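Local structure of gamma-glutamyltranspeptidase (Klebsiella pneumoniae subsp. pneumoniae, 5HFT) at residues L271-P276 / V282-L287. The protein catalyses the conversion of oxamate to oxalate in the uric acid degradation pathway, as a member of the gamma-glutamyltransferase family. Residues are numbered along the deposited sequence; the frame is centred on the assembly and turned at random.
Sequences LWNLAP and VSLAIL
Asn273 and Leu284 meet where strand and helix backbones are nearest in register, their CA atoms 7.9 Å apart. The two side chains run alongside each other in opposing senses, and methyl CD2 of Leu284 lies against the oxygen end of the amide: CD2 is 3.4 Å from Asn273 OD1 and 3.7 Å from Asn273 CG. With CG of Leu284 anti to its carbonyl carbon (chi1 -75°) the side chain is carried towards the strand, and with CD1 extended (chi2 -177°) it is CD2 that turns to the amide. The second meeting is purely apolar and involves one methyl from each side, Leu271 CD2 and Leu287 CD1, at 3.5 Å, with the two side chains roughly perpendicular. All four residues are buried.

The topology is a beta-hairpin (262-266 and 269-273) followed by a helix: strand 269-273 leads into helix 277-287, whose final turns run back nearly antiparallel to the strand. The axes of 271-273 and 282-287 make an angle of 162° and approach to 10.1 Å, a spacing bridged by side chains alone. Leu284 also touches Leu262 and Leu287 touches Leu264, both on the partner strand, so the helix packs across the hairpin. The CB of Trp272 leaves on the other side of the strand, and its side chain packs on Leu84 and Val86 of strand 80-86.

Packing is looser at Ser283, whose OG stays 4.4 Å from Asn273 OD1. The two oxygens are engaged elsewhere: OD1 accepts two hydrogen bonds from polar side-chain groups of another chain, and OG has a weak one there. That chain also adds a strand antiparallel to 271-273, continuing the sheet across the interface. Beyond the strand, Ala275 and Pro276 diverge from the helix segment and are partly exposed.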
loop_
_atom_site.group_PDB
_atom_site.type_symbol
_atom_site.label_atom_id
_atom_site.label_comp_id
_atom_site.label_asym_id
_atom_site.label_seq_id
_atom_site.Cartn_x
_atom_site.Cartn_y
_atom_site.Cartn_z
ATOM N N LEU A 271 -4.514 12.784 13.767
ATOM C CA LEU A 271 -4.318 11.507 13.092
ATOM C C LEU A 271 -4.940 11.594 11.706
ATOM O O LEU A 271 -6.055 12.092 11.548
ATOM C CB LEU A 271 -4.955 10.338 13.877
ATOM C CG LEU A 271 -5.195 8.963 13.197
ATOM C CD1 LEU A 271 -3.948 8.395 12.564
ATOM C CD2 LEU A 271 -5.789 7.931 14.129
ATOM N N TRP A 272 -4.236 11.086 10.701
ATOM C CA TRP A 272 -4.682 11.215 9.325
ATOM C C TRP A 272 -4.860 9.842 8.687
ATOM O O TRP A 272 -4.136 8.894 9.007
ATOM C CB TRP A 272 -3.687 12.031 8.523
ATOM C CG TRP A 272 -3.422 13.361 9.130
ATOM C CD1 TRP A 272 -4.233 14.458 9.093
ATOM C CD2 TRP A 272 -2.256 13.749 9.873
ATOM N NE1 TRP A 272 -3.645 15.505 9.756
ATOM C CE2 TRP A 272 -2.432 15.096 10.250
ATOM C CE3 TRP A 272 -1.084 13.090 10.254
ATOM C CZ2 TRP A 272 -1.472 15.798 10.985
ATOM C CZ3 TRP A 272 -0.141 13.786 10.982
ATOM C CH2 TRP A 272 -0.339 15.125 11.341
ATOM N N ASN A 273 -5.859 9.744 7.804
ATOM C CA ASN A 273 -6.091 8.588 6.944
ATOM C C ASN A 273 -6.342 9.103 5.539
ATOM O O ASN A 273 -7.055 10.091 5.361
ATOM C CB ASN A 273 -7.307 7.751 7.380
ATOM C CG ASN A 273 -7.067 6.963 8.657
ATOM O OD1 ASN A 273 -7.916 6.173 9.083
ATOM N ND2 ASN A 273 -5.920 7.180 9.280
ATOM N N LEU A 274 -5.802 8.430 4.536
ATOM C CA LEU A 274 -6.176 8.719 3.162
ATOM C C LEU A 274 -7.415 7.891 2.860
ATOM O O LEU A 274 -7.353 6.660 2.838
ATOM C CB LEU A 274 -5.035 8.414 2.192
ATOM C CG LEU A 274 -5.141 8.888 0.723
ATOM C CD1 LEU A 274 -3.776 8.821 0.076
ATOM C CD2 LEU A 274 -6.146 8.113 -0.124
ATOM N N ALA A 275 -8.541 8.563 2.691
ATOM C CA ALA A 275 -9.811 7.949 2.330
ATOM C C ALA A 275 -10.851 9.025 1.997
ATOM O O ALA A 275 -10.858 10.107 2.604
ATOM C CB ALA A 275 -10.307 7.038 3.459
ATOM N N PRO A 276 -11.721 8.770 1.014
ATOM C CA PRO A 276 -12.797 9.724 0.728
ATOM C C PRO A 276 -13.825 9.720 1.842
ATOM O O PRO A 276 -13.990 8.712 2.551
ATOM C CB PRO A 276 -13.400 9.187 -0.585
ATOM C CG PRO A 276 -12.308 8.381 -1.203
ATOM C CD PRO A 276 -11.564 7.761 -0.046
ATOM N N VAL A 282 -16.400 6.269 8.881
ATOM C CA VAL A 282 -16.738 5.256 9.878
ATOM C C VAL A 282 -15.507 4.849 10.682
ATOM O O VAL A 282 -15.560 4.763 11.913
ATOM C CB VAL A 282 -17.431 4.047 9.217
ATOM C CG1 VAL A 282 -16.553 3.402 8.139
ATOM C CG2 VAL A 282 -17.832 3.036 10.270
ATOM N N SER A 283 -14.368 4.639 10.017
ATOM C CA SER A 283 -13.185 4.183 10.741
ATOM C C SER A 283 -12.688 5.249 11.709
ATOM O O SER A 283 -12.425 4.956 12.879
ATOM C CB SER A 283 -12.079 3.779 9.767
ATOM O OG SER A 283 -10.928 3.356 10.497
ATOM N N LEU A 284 -12.564 6.495 11.241
ATOM C CA LEU A 284 -12.038 7.556 12.098
ATOM C C LEU A 284 -12.975 7.857 13.259
ATOM O O LEU A 284 -12.517 8.128 14.372
ATOM C CB LEU A 284 -11.821 8.832 11.285
ATOM C CG LEU A 284 -10.622 8.902 10.347
ATOM C CD1 LEU A 284 -10.552 10.280 9.680
ATOM C CD2 LEU A 284 -9.326 8.551 11.077
ATOM N N ALA A 285 -14.291 7.784 13.032
ATOM C CA ALA A 285 -15.241 8.044 14.112
ATOM C C ALA A 285 -15.088 7.043 15.246
ATOM O O ALA A 285 -15.242 7.399 16.420
ATOM C CB ALA A 285 -16.667 8.025 13.575
ATOM N N ILE A 286 -14.800 5.784 14.911
ATOM C CA ILE A 286 -14.539 4.773 15.934
ATOM C C ILE A 286 -13.587 5.335 16.976
ATOM O O ILE A 286 -13.907 5.408 18.167
ATOM C CB ILE A 286 -13.977 3.490 15.301
ATOM C CG1 ILE A 286 -14.965 2.931 14.279
ATOM C CG2 ILE A 286 -13.732 2.446 16.368
ATOM C CD1 ILE A 286 -14.513 1.641 13.641
ATOM N N LEU A 287 -12.421 5.803 16.521
ATOM C CA LEU A 287 -11.413 6.319 17.440
ATOM C C LEU A 287 -11.921 7.542 18.186
ATOM O O LEU A 287 -11.614 7.718 19.368
ATOM C CB LEU A 287 -10.120 6.624 16.678
ATOM C CG LEU A 287 -9.749 5.510 15.689
ATOM C CD1 LEU A 287 -8.546 5.832 14.806
ATOM C CD2 LEU A 287 -9.545 4.202 16.403
#